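Long-range contacts in hydrazine synthase gamma subunit (Candidatus Kuenenia stuttgartiensis, PDB 5C2V), which reduces nitric oxide to hydroxylamine, the first half-reaction of hydrazine synthesis in the hydrazine synthase complex, and carries two heme c groups: residues Arg70-Gly75 against Ile264-Thr269; Thr91-Gly96 against Glu155-Pro160; Arg220-Lys225 against Ile248-Val253; Val226-Ala231 against Gly275-Met280. One frame throughout, in Å; residues are numbered along the deposited sequence.

Overall arrangement
From the N terminus, Arg70-Gly75 opens contact 1, the widest loop, which closes only at Ile264-Thr269 and joins the chain beside the first heme to the calcium-binding turn near the second. Contacts 2 and 3 are nested inside that loop, one after the other. Contact 2 returns from Thr91-Gly96 to the chain beyond helix 141-152, and its centre lies about 7 Å from that of contact 1. Contact 3 links the chain before helix 229-234 with the approach to strand 256-257. Contact 4 begins at Val226 and ends at Met280, so it crosses contacts 1 and 3 and touches both, tying the start of helix 229-234 to the chain just beyond the calcium ligand Thr269.

Contact 1: Arg70-Gly75 against Ile264-Thr269; sequences RGQTTG and IYASGT. With CA (calcium ion), chain S; HEC (heme c), chain B.
Thr73 and Gly75 lie against the turn Ala266-Gly268, with methyl and backbone groups doing the touching. Thr73 CG2 comes within 4.1 Å of Ala266 O and also meets Ser267 CA, while further along Gly75 CA lies 4.0 Å from Gly268 O. At the other end the amide of Gln72 reaches over, its NE2 standing 4.0 Å from Ala266 CB. No direct hydrogen bond crosses between the two segments.

What aims the Thr73 methyl is the grip on its hydroxyl. With OG1 opposite the backbone N (chi1 -177°), that oxygen accepts from Gly75 N at 3.1 Å, making an ST turn, and it also bonds to Thr91 O. The two bonds fix the rotation of the side chain and leave CG2 facing Ala266-Gly268. The amide of Gln72 is held separately, its NE2 donating to Tyr93 OH.

Behind this layer the turn holds a calcium ion. Ser267 OG, also opposite its own backbone N, binds it at 2.6 Å, Thr269 O at 2.9 Å, and two waters join them; Asn90 OD1, from the end of strand 89-90, is a further ligand, and Gly268 belongs to the site as well. Ile264 CD1 then packs 3.7 Å from CBA of the second heme. A calcium ion bridging the chain near one heme to the chain near the other resembles the interdomain calcium of diheme cytochrome c peroxidases, to which this site is probably related.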
# COMPACT_ATOMS: atom_id res chain seq x y z
N ARG C 70 -38.07 7.08 38.51
CA ARG C 70 -39.09 7.21 39.53
C ARG C 70 -38.34 7.17 40.85
O ARG C 70 -38.91 7.19 41.94
CB ARG C 70 -40.13 6.08 39.43
CG ARG C 70 -40.99 6.13 38.16
CD ARG C 70 -41.70 4.79 37.97
NE ARG C 70 -42.33 4.69 36.64
CZ ARG C 70 -42.85 3.57 36.16
NH1 ARG C 70 -42.81 2.45 36.87
NH2 ARG C 70 -43.41 3.57 34.96
N GLY C 71 -37.02 7.12 40.71
CA GLY C 71 -36.09 7.05 41.82
C GLY C 71 -36.23 5.77 42.60
O GLY C 71 -36.44 5.81 43.81
N GLN C 72 -36.16 4.62 41.93
CA GLN C 72 -36.22 3.35 42.65
C GLN C 72 -34.97 2.50 42.41
O GLN C 72 -34.03 2.53 43.20
CB GLN C 72 -37.47 2.58 42.23
CG GLN C 72 -38.74 3.42 42.22
CD GLN C 72 -39.94 2.65 41.74
OE1 GLN C 72 -40.28 2.68 40.56
NE2 GLN C 72 -40.60 1.93 42.65
N THR C 73 -34.96 1.80 41.27
CA THR C 73 -33.81 1.03 40.80
C THR C 73 -34.16 0.29 39.51
O THR C 73 -35.34 0.04 39.23
CB THR C 73 -33.33 -0.01 41.84
OG1 THR C 73 -32.16 -0.68 41.35
CG2 THR C 73 -34.42 -1.02 42.15
N THR C 74 -33.15 -0.07 38.72
CA THR C 74 -33.35 -0.90 37.54
C THR C 74 -33.07 -2.38 37.80
O THR C 74 -33.36 -3.23 36.96
CB THR C 74 -32.49 -0.42 36.36
OG1 THR C 74 -31.12 -0.34 36.77
CG2 THR C 74 -32.95 0.94 35.88
N GLY C 75 -32.48 -2.68 38.95
CA GLY C 75 -32.09 -4.03 39.28
C GLY C 75 -30.81 -4.47 38.60
O GLY C 75 -30.42 -5.64 38.68
N ILE C 264 -40.06 -3.76 49.17
CA ILE C 264 -39.18 -4.86 48.77
C ILE C 264 -39.77 -5.59 47.56
O ILE C 264 -39.09 -6.37 46.90
CB ILE C 264 -38.95 -5.86 49.92
CG1 ILE C 264 -37.67 -6.67 49.69
CG2 ILE C 264 -40.15 -6.77 50.10
CD1 ILE C 264 -36.42 -5.82 49.64
N TYR C 265 -41.04 -5.32 47.27
CA TYR C 265 -41.68 -5.88 46.09
C TYR C 265 -41.05 -5.30 44.82
O TYR C 265 -41.02 -5.95 43.78
CB TYR C 265 -43.18 -5.60 46.11
CG TYR C 265 -43.53 -4.17 45.75
CD1 TYR C 265 -43.40 -3.14 46.68
CD2 TYR C 265 -43.99 -3.84 44.48
CE1 TYR C 265 -43.72 -1.84 46.35
CE2 TYR C 265 -44.31 -2.54 44.14
CZ TYR C 265 -44.17 -1.54 45.08
OH TYR C 265 -44.49 -0.25 44.75
N ALA C 266 -40.56 -4.06 44.93
CA ALA C 266 -40.06 -3.33 43.77
C ALA C 266 -38.54 -3.40 43.58
O ALA C 266 -38.02 -2.89 42.59
CB ALA C 266 -40.50 -1.88 43.86
N SER C 267 -37.83 -4.05 44.50
CA SER C 267 -36.40 -4.24 44.30
C SER C 267 -36.20 -5.45 43.41
O SER C 267 -36.54 -6.57 43.79
CB SER C 267 -35.64 -4.44 45.62
OG SER C 267 -34.40 -5.13 45.42
N GLY C 268 -35.66 -5.23 42.22
CA GLY C 268 -35.30 -6.35 41.38
C GLY C 268 -34.13 -7.04 42.03
O GLY C 268 -33.12 -6.39 42.30
N THR C 269 -34.25 -8.34 42.30
CA THR C 269 -33.09 -9.14 42.64
C THR C 269 -32.35 -8.71 43.94
O THR C 269 -31.51 -7.79 43.93
CB THR C 269 -32.12 -9.19 41.46
OG1 THR C 269 -32.81 -9.74 40.32
CG2 THR C 269 -30.99 -10.08 41.79
CA CA S . -31.95 -5.01 44.57
FE HEC B . -33.10 -10.10 56.43
CHA HEC B . -31.68 -8.71 53.63
CHB HEC B . -36.01 -10.61 54.72
CHC HEC B . -34.24 -12.12 58.98
CHD HEC B . -30.36 -9.30 58.30
NA HEC B . -33.72 -9.75 54.51
C1A HEC B . -33.00 -9.12 53.53
C2A HEC B . -33.86 -8.96 52.37
C3A HEC B . -35.05 -9.48 52.67
C4A HEC B . -34.99 -9.99 54.03
CMA HEC B . -36.28 -9.53 51.74
CAA HEC B . -33.47 -8.30 51.03
CBA HEC B . -33.26 -6.80 51.24
CGA HEC B . -32.66 -6.19 50.00
O1A HEC B . -32.67 -4.94 49.88
O2A HEC B . -32.17 -6.96 49.13
NB HEC B . -34.85 -11.11 56.82
C1B HEC B . -35.86 -11.31 55.90
C2B HEC B . -36.71 -12.37 56.39
C3B HEC B . -36.23 -12.78 57.56
C4B HEC B . -35.04 -12.00 57.86
CMB HEC B . -37.97 -12.90 55.66
CAB HEC B . -36.80 -13.90 58.47
CBB HEC B . -36.57 -15.29 57.81
NC HEC B . -32.43 -10.61 58.30
C1C HEC B . -33.05 -11.47 59.19
C2C HEC B . -32.16 -11.64 60.33
C3C HEC B . -31.15 -10.77 60.19
C4C HEC B . -31.25 -10.17 58.88
CMC HEC B . -32.54 -12.39 61.62
CAC HEC B . -29.99 -10.54 61.19
CBC HEC B . -29.10 -11.79 61.29
ND HEC B . -31.31 -9.08 56.04
C1D HEC B . -30.26 -9.02 56.95
C2D HEC B . -29.06 -8.63 56.26
C3D HEC B . -29.48 -8.44 54.79
C4D HEC B . -30.89 -8.75 54.75
CMD HEC B . -27.65 -8.43 56.86
CAD HEC B . -28.59 -8.03 53.60
CBD HEC B . -27.57 -9.13 53.32
CGD HEC B . -26.91 -8.89 51.99
O1D HEC B . -26.09 -9.74 51.57
O2D HEC B . -27.22 -7.85 51.35
O HOH W 1 -32.85 -4.29 42.51
O HOH W 2 -32.07 -2.74 45.40

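Contact 2: Thr91-Gly96 against Glu155-Pro160; sequences TKYIRG and EFTGSP. With HEC (heme c), chain V.
Arg95 and Glu155 supply the one direct hydrogen bond between the segments. Arg95 NH1 donates to Glu155 O at 2.5 Å, a length not to be pressed at this resolution, with the oxygen close to the guanidinium plane and the nitrogen nearly in line with the carbonyl (C=O...N angle 170°). A bend in the arginine chain at chi2 (-60°) folds it back alongside this carbonyl, so that CD also lies near Glu155 O. A second hydrogen bond, from Arg95 NE to Arg70 O, helps to fix the guanidinium.

Nonpolar packing accompanies this bond. Thr157 CG2 sits over one face of the guanidinium, crossing the arginine chain at about a right angle. Its hydroxyl is engaged with Tyr265 OH. The Phe156 ring swings back toward Gly96 and receives a CH-pi contact over its face, Gly96 CA being 4.1 Å from the ring centroid and 18° off the normal.

Heme contacts come from the earlier part of Thr91-Gly96. Lys92 CB lies 3.6 Å from CHA of the first heme, and its CD passes along the propionate carbon CGA. The carbonyl of Lys92 accepts from His67 ND1 and so probably helps to orient His67, the axial ligand of this heme iron, which also carries a water at 2.1 Å. This heme appears to be the active site.

Through NE and NH1 the buried guanidinium meets two backbone carbonyls, and their partial negative charge would probably offset some of its positive charge.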
# COMPACT_ATOMS: atom_id res chain seq x y z
N THR C 91 -27.91 -2.81 42.28
CA THR C 91 -28.16 -1.36 42.30
C THR C 91 -29.15 -1.01 43.41
O THR C 91 -30.26 -1.54 43.47
CB THR C 91 -28.71 -0.85 40.95
OG1 THR C 91 -27.75 -1.12 39.92
CG2 THR C 91 -28.96 0.65 41.02
N LYS C 92 -28.74 -0.09 44.29
CA LYS C 92 -29.50 0.24 45.48
C LYS C 92 -30.86 0.87 45.18
O LYS C 92 -31.00 1.70 44.29
CB LYS C 92 -28.70 1.18 46.38
CG LYS C 92 -28.04 0.49 47.57
CD LYS C 92 -29.09 -0.00 48.55
CE LYS C 92 -28.44 -0.64 49.77
NZ LYS C 92 -29.45 -1.14 50.75
N TYR C 93 -31.86 0.45 45.95
CA TYR C 93 -33.20 1.03 45.89
C TYR C 93 -33.19 2.31 46.72
O TYR C 93 -32.97 2.27 47.93
CB TYR C 93 -34.23 0.03 46.41
CG TYR C 93 -35.68 0.40 46.20
CD1 TYR C 93 -36.32 0.13 45.00
CD2 TYR C 93 -36.42 0.99 47.22
CE1 TYR C 93 -37.65 0.45 44.81
CE2 TYR C 93 -37.74 1.32 47.03
CZ TYR C 93 -38.35 1.05 45.83
OH TYR C 93 -39.68 1.38 45.64
N ILE C 94 -33.43 3.45 46.08
CA ILE C 94 -33.20 4.75 46.73
C ILE C 94 -34.42 5.43 47.35
O ILE C 94 -34.31 6.55 47.84
CB ILE C 94 -32.53 5.75 45.75
CG1 ILE C 94 -33.37 5.90 44.48
CG2 ILE C 94 -31.12 5.30 45.40
CD1 ILE C 94 -32.82 6.95 43.53
N ARG C 95 -35.58 4.78 47.33
CA ARG C 95 -36.74 5.32 48.04
C ARG C 95 -36.52 5.21 49.55
O ARG C 95 -36.09 4.17 50.04
CB ARG C 95 -38.03 4.61 47.65
CG ARG C 95 -38.50 4.85 46.22
CD ARG C 95 -38.77 6.32 45.97
NE ARG C 95 -39.54 6.53 44.74
CZ ARG C 95 -40.85 6.75 44.71
NH1 ARG C 95 -41.54 6.80 45.84
NH2 ARG C 95 -41.47 6.92 43.55
N GLY C 96 -36.82 6.29 50.27
CA GLY C 96 -36.67 6.31 51.71
C GLY C 96 -35.24 6.07 52.16
O GLY C 96 -34.99 5.26 53.06
N GLU C 155 -39.61 9.22 49.10
CA GLU C 155 -40.41 8.47 50.06
C GLU C 155 -40.87 7.15 49.48
O GLU C 155 -40.96 6.99 48.27
CB GLU C 155 -41.61 9.30 50.51
CG GLU C 155 -41.27 10.66 51.10
CD GLU C 155 -40.68 10.56 52.50
OE1 GLU C 155 -40.81 9.49 53.13
OE2 GLU C 155 -40.09 11.56 52.96
N PHE C 156 -41.17 6.19 50.36
CA PHE C 156 -41.64 4.88 49.94
C PHE C 156 -42.96 4.96 49.17
O PHE C 156 -43.79 5.84 49.43
CB PHE C 156 -41.80 3.95 51.14
CG PHE C 156 -40.51 3.64 51.85
CD1 PHE C 156 -39.55 2.85 51.26
CD2 PHE C 156 -40.28 4.13 53.13
CE1 PHE C 156 -38.36 2.56 51.91
CE2 PHE C 156 -39.10 3.85 53.79
CZ PHE C 156 -38.14 3.06 53.18
N THR C 157 -43.14 4.05 48.22
CA THR C 157 -44.36 4.01 47.41
C THR C 157 -45.51 3.33 48.15
O THR C 157 -46.67 3.73 48.01
CB THR C 157 -44.13 3.26 46.08
OG1 THR C 157 -43.75 1.91 46.35
CG2 THR C 157 -43.05 3.94 45.26
N GLY C 158 -45.19 2.31 48.94
CA GLY C 158 -46.20 1.50 49.59
C GLY C 158 -46.60 0.33 48.71
O GLY C 158 -46.53 0.42 47.48
N SER C 159 -47.02 -0.76 49.33
CA SER C 159 -47.32 -1.99 48.59
C SER C 159 -48.72 -2.00 47.98
O SER C 159 -49.71 -1.73 48.66
CB SER C 159 -47.16 -3.21 49.51
OG SER C 159 -47.40 -4.41 48.80
N PRO C 160 -48.79 -2.30 46.67
CA PRO C 160 -50.01 -2.45 45.87
C PRO C 160 -50.82 -3.71 46.19
O PRO C 160 -51.99 -3.81 45.80
CB PRO C 160 -49.48 -2.53 44.44
CG PRO C 160 -48.12 -3.10 44.59
CD PRO C 160 -47.58 -2.53 45.86
FE HEC V . -25.79 4.83 42.71
CHA HEC V . -25.73 2.96 45.59
CHB HEC V . -27.13 7.44 44.45
CHC HEC V . -25.62 6.80 39.88
CHD HEC V . -25.19 2.06 40.79
NA HEC V . -26.30 5.15 44.68
C1A HEC V . -26.27 4.22 45.70
C2A HEC V . -26.91 4.81 46.87
C3A HEC V . -27.29 6.06 46.54
C4A HEC V . -26.91 6.29 45.16
CMA HEC V . -28.00 7.10 47.44
CAA HEC V . -27.08 4.11 48.24
CBA HEC V . -28.55 3.94 48.61
CGA HEC V . -28.68 3.29 49.96
O1A HEC V . -27.63 2.89 50.54
O2A HEC V . -29.83 3.17 50.46
NB HEC V . -26.40 6.74 42.21
C1B HEC V . -26.69 7.70 43.16
C2B HEC V . -26.43 9.00 42.59
C3B HEC V . -26.02 8.83 41.33
C4B HEC V . -25.99 7.40 41.06
CMB HEC V . -26.63 10.34 43.33
CAB HEC V . -25.63 9.92 40.31
CBB HEC V . -24.30 10.60 40.71
NC HEC V . -25.48 4.49 40.70
C1C HEC V . -25.41 5.45 39.71
C2C HEC V . -24.95 4.80 38.49
C3C HEC V . -24.97 3.48 38.71
C4C HEC V . -25.21 3.26 40.12
CMC HEC V . -24.92 5.50 37.11
CAC HEC V . -24.63 2.38 37.68
CBC HEC V . -23.14 2.45 37.29
ND HEC V . -25.57 2.80 43.12
C1D HEC V . -25.17 1.88 42.16
C2D HEC V . -24.71 0.68 42.83
C3D HEC V . -24.88 0.96 44.33
C4D HEC V . -25.42 2.30 44.42
CMD HEC V . -24.16 -0.60 42.18
CAD HEC V . -24.53 0.02 45.50
CBD HEC V . -23.04 0.14 45.79
CGD HEC V . -22.68 -0.76 46.95
O1D HEC V . -21.48 -0.79 47.33
O2D HEC V . -23.59 -1.44 47.48
O HOH W 3 -23.77 5.05 43.23

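Contact 3: Arg220-Lys225 against Ile248-Val253; sequences RSTPGK and IGLDLV
Arg220 N and Asp251 O share a bridging water, which accepts from the amide at 2.7 Å and donates to the carbonyl at 3.0 Å. A second water stands in the guanidinium plane of Arg220; it donates to Leu252 O at 2.7 Å and takes only a weak bond from Arg220 NE. The two segments are therefore joined through solvent at this end, with no direct hydrogen bond between them.

Beyond the waters the contact becomes nonpolar, and Leu250 carries it. Its CG lies opposite the carbonyl carbon (chi1 -63°), which directs both methyls against the bend of Ser221-Gly224. CD2 reaches Ser221 O and, at 3.6 Å, Gly224 CA, while CD1 lies 3.9 Å from Thr222 OG1. The peptide bond before Pro223 is cis; the chain bends there, and both Ser221 and Gly224 contact the leucine. Farther on, Gly224 CA approaches Gly249 O, and Ile248 CG2 rests 4.1 Å from Lys225 O.

The hydroxyl of Thr222 turns outward to Tyr578 O of the alpha subunit. Tyr582 of that chain packs on both Thr222 and Leu250, so the bend forms part of a subunit interface. The Leu250 backbone is in turn hydrogen-bonded to that of Gly86, in the loop of a calcium site.

Arg220-Lys225 runs from strand 206-207 toward helix 229-234, and Ile248-Val253 leads from beyond that helix into strand 256-257. These two strands pair antiparallel, and the contact joins the two ends of the excursion that holds helix 229-234, next to the alpha subunit.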
# COMPACT_ATOMS: atom_id res chain seq x y z
N ARG C 220 -10.88 -14.36 50.94
CA ARG C 220 -9.70 -13.75 50.32
C ARG C 220 -8.94 -14.71 49.40
O ARG C 220 -7.73 -14.58 49.22
CB ARG C 220 -8.75 -13.22 51.40
CG ARG C 220 -9.25 -11.98 52.11
CD ARG C 220 -8.42 -11.68 53.35
NE ARG C 220 -8.82 -10.43 53.98
CZ ARG C 220 -8.39 -10.03 55.18
NH1 ARG C 220 -7.56 -10.79 55.88
NH2 ARG C 220 -8.81 -8.87 55.68
N SER C 221 -9.66 -15.66 48.80
CA SER C 221 -9.04 -16.56 47.84
C SER C 221 -9.68 -16.42 46.46
O SER C 221 -10.63 -15.66 46.28
CB SER C 221 -9.15 -18.01 48.32
OG SER C 221 -10.49 -18.45 48.32
N THR C 222 -9.16 -17.15 45.48
CA THR C 222 -9.65 -17.09 44.11
C THR C 222 -9.51 -18.46 43.45
O THR C 222 -8.58 -19.21 43.77
CB THR C 222 -8.90 -16.00 43.30
OG1 THR C 222 -9.52 -15.81 42.03
CG2 THR C 222 -7.44 -16.38 43.11
N PRO C 223 -10.42 -18.82 42.53
CA PRO C 223 -11.60 -18.07 42.08
C PRO C 223 -12.81 -18.25 42.99
O PRO C 223 -12.74 -18.98 43.98
CB PRO C 223 -11.88 -18.66 40.70
CG PRO C 223 -11.47 -20.08 40.85
CD PRO C 223 -10.27 -20.07 41.78
N GLY C 224 -13.91 -17.59 42.65
CA GLY C 224 -15.13 -17.69 43.43
C GLY C 224 -15.81 -19.03 43.28
O GLY C 224 -15.60 -19.74 42.30
N LYS C 225 -16.65 -19.37 44.26
CA LYS C 225 -17.39 -20.62 44.24
C LYS C 225 -18.86 -20.31 44.01
O LYS C 225 -19.33 -19.22 44.33
CB LYS C 225 -17.21 -21.39 45.54
CG LYS C 225 -17.97 -20.81 46.73
CD LYS C 225 -18.02 -21.79 47.89
CE LYS C 225 -16.64 -22.14 48.39
NZ LYS C 225 -16.69 -23.06 49.57
N ILE C 248 -21.70 -16.43 41.06
CA ILE C 248 -20.40 -16.45 41.73
C ILE C 248 -19.99 -15.05 42.17
O ILE C 248 -20.61 -14.06 41.78
CB ILE C 248 -19.29 -17.01 40.82
CG1 ILE C 248 -19.04 -16.08 39.63
CG2 ILE C 248 -19.63 -18.43 40.35
CD1 ILE C 248 -17.91 -16.53 38.73
N GLY C 249 -18.94 -14.97 42.99
CA GLY C 249 -18.40 -13.69 43.40
C GLY C 249 -17.31 -13.79 44.46
O GLY C 249 -17.16 -14.82 45.12
N LEU C 250 -16.54 -12.72 44.61
CA LEU C 250 -15.55 -12.62 45.67
C LEU C 250 -15.75 -11.34 46.46
O LEU C 250 -15.49 -10.25 45.95
CB LEU C 250 -14.13 -12.67 45.10
CG LEU C 250 -13.71 -13.96 44.39
CD1 LEU C 250 -12.37 -13.78 43.70
CD2 LEU C 250 -13.67 -15.09 45.38
N ASP C 251 -16.19 -11.46 47.71
CA ASP C 251 -16.46 -10.30 48.54
C ASP C 251 -15.27 -9.95 49.43
O ASP C 251 -14.56 -10.84 49.90
CB ASP C 251 -17.70 -10.52 49.40
CG ASP C 251 -18.99 -10.45 48.61
OD1 ASP C 251 -18.99 -9.85 47.51
OD2 ASP C 251 -20.02 -10.98 49.09
N LEU C 252 -15.06 -8.66 49.65
CA LEU C 252 -13.98 -8.22 50.53
C LEU C 252 -14.42 -8.24 51.99
O LEU C 252 -13.59 -8.16 52.90
CB LEU C 252 -13.51 -6.82 50.14
CG LEU C 252 -12.26 -6.76 49.26
CD1 LEU C 252 -12.44 -7.54 47.96
CD2 LEU C 252 -11.86 -5.31 48.97
N VAL C 253 -15.73 -8.35 52.22
CA VAL C 253 -16.27 -8.42 53.58
C VAL C 253 -17.35 -9.49 53.69
O VAL C 253 -18.01 -9.83 52.71
CB VAL C 253 -16.86 -7.07 54.04
CG1 VAL C 253 -15.79 -5.99 54.06
CG2 VAL C 253 -18.02 -6.67 53.14
O HOH W 4 -13.17 -13.53 49.72
O HOH W 5 -11.22 -9.14 51.93

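Contact 4: Val226-Ala231 against Gly275-Met280; sequences VFNISA and GARTLM
Phe227 and Gly275 meet because the phenylalanine sets CG between its backbone N and carbonyl carbon (chi1 61°), which carries the ring across to the glycine. Gly275 CA comes in at the ring edge, near the plane, 3.5 Å from Phe227 CE1 and 3.8 Å from CZ. The same ring is engaged in a cation-pi interaction with Arg213.

In the next residue, Asn228, CG lies opposite the backbone N (chi1 -161°) and the amide turns toward Arg277. Its ND2 stands over one face of the guanidinium, toward the rim, 3.8 Å from Arg277 NH1. The side chains cross at about a right angle, with their planes 55° apart, and no hydrogen bond joins them.

Asn228 is the N-cap of helix 229-234. Its OD1 accepts from Ser230 OG at 2.7 Å and, weakly, from Ala231 N at 3.4 Å, so the carbonyl end of the amide serves the start of the helix and the NH2 end is left facing the arginine. These bonds would help to fix the rotation of the amide.

Ala231 CB adds an oblique contact to Arg277 NH1, at 4.3 Å. An extended chain from CG to NE brings the guanidinium this far, where NE donates to Thr245 OG1 and NH2 forms a salt bridge with Glu236. From the residue between Gly275 and Arg277, the Ala276 carbonyl packs on the methyl of Thr269, whose own carbonyl binds calcium.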
# COMPACT_ATOMS: atom_id res chain seq x y z
N VAL C 226 -19.59 -21.27 43.44
CA VAL C 226 -21.00 -21.04 43.15
C VAL C 226 -21.78 -21.04 44.46
O VAL C 226 -21.80 -22.04 45.17
CB VAL C 226 -21.56 -22.11 42.20
CG1 VAL C 226 -23.02 -21.82 41.87
CG2 VAL C 226 -20.72 -22.20 40.94
N PHE C 227 -22.42 -19.92 44.76
CA PHE C 227 -23.17 -19.79 46.00
C PHE C 227 -24.64 -20.14 45.79
O PHE C 227 -25.40 -20.28 46.75
CB PHE C 227 -23.04 -18.38 46.58
CG PHE C 227 -23.57 -17.29 45.68
CD1 PHE C 227 -24.92 -16.98 45.66
CD2 PHE C 227 -22.71 -16.57 44.87
CE1 PHE C 227 -25.40 -15.98 44.84
CE2 PHE C 227 -23.19 -15.56 44.05
CZ PHE C 227 -24.54 -15.27 44.04
N ASN C 228 -25.03 -20.28 44.53
CA ASN C 228 -26.41 -20.64 44.21
C ASN C 228 -26.51 -22.14 44.05
O ASN C 228 -26.01 -22.71 43.08
CB ASN C 228 -26.87 -19.91 42.95
CG ASN C 228 -28.38 -19.86 42.82
OD1 ASN C 228 -29.09 -20.70 43.38
ND2 ASN C 228 -28.88 -18.88 42.07
N ILE C 229 -27.18 -22.79 45.00
CA ILE C 229 -27.25 -24.24 45.04
C ILE C 229 -28.17 -24.77 43.96
O ILE C 229 -27.85 -25.74 43.27
CB ILE C 229 -27.73 -24.74 46.42
CG1 ILE C 229 -26.70 -24.37 47.50
CG2 ILE C 229 -27.96 -26.24 46.41
CD1 ILE C 229 -27.07 -24.86 48.88
N SER C 230 -29.32 -24.12 43.80
CA SER C 230 -30.28 -24.50 42.77
C SER C 230 -29.70 -24.30 41.37
O SER C 230 -29.96 -25.10 40.47
CB SER C 230 -31.57 -23.69 42.93
OG SER C 230 -31.29 -22.30 43.06
N ALA C 231 -28.90 -23.25 41.20
CA ALA C 231 -28.27 -22.98 39.92
C ALA C 231 -27.13 -23.96 39.66
O ALA C 231 -26.84 -24.31 38.52
CB ALA C 231 -27.76 -21.55 39.86
N GLY C 275 -27.81 -11.91 44.60
CA GLY C 275 -27.76 -13.36 44.55
C GLY C 275 -29.15 -13.96 44.53
O GLY C 275 -29.38 -15.00 43.91
N ALA C 276 -30.09 -13.29 45.19
CA ALA C 276 -31.45 -13.79 45.30
C ALA C 276 -32.34 -13.25 44.18
O ALA C 276 -32.61 -12.06 44.11
CB ALA C 276 -32.03 -13.42 46.66
N ARG C 277 -32.78 -14.16 43.31
CA ARG C 277 -33.55 -13.78 42.13
C ARG C 277 -35.02 -13.51 42.45
O ARG C 277 -35.66 -12.67 41.81
CB ARG C 277 -33.42 -14.87 41.07
CG ARG C 277 -32.06 -14.87 40.40
CD ARG C 277 -31.73 -16.19 39.72
NE ARG C 277 -30.42 -16.13 39.08
CZ ARG C 277 -29.80 -17.17 38.54
NH1 ARG C 277 -30.36 -18.37 38.56
NH2 ARG C 277 -28.60 -17.01 37.97
N THR C 278 -35.56 -14.22 43.44
CA THR C 278 -36.91 -13.94 43.92
C THR C 278 -36.90 -13.80 45.44
O THR C 278 -35.93 -14.16 46.10
CB THR C 278 -37.91 -15.05 43.52
OG1 THR C 278 -37.45 -16.32 44.01
CG2 THR C 278 -38.06 -15.12 42.01
N LEU C 279 -37.99 -13.25 45.99
CA LEU C 279 -38.15 -13.11 47.43
C LEU C 279 -37.97 -14.45 48.13
O LEU C 279 -37.34 -14.55 49.19
CB LEU C 279 -39.51 -12.51 47.76
CG LEU C 279 -39.70 -11.02 47.46
CD1 LEU C 279 -41.18 -10.65 47.45
CD2 LEU C 279 -38.96 -10.18 48.48
N MET C 280 -38.54 -15.49 47.52
CA MET C 280 -38.45 -16.85 48.02
C MET C 280 -37.00 -17.30 48.25
O MET C 280 -36.72 -18.07 49.17
CB MET C 280 -39.14 -17.81 47.04
CG MET C 280 -39.09 -19.27 47.44
SD MET C 280 -39.99 -19.62 48.97
CE MET C 280 -39.73 -21.39 49.10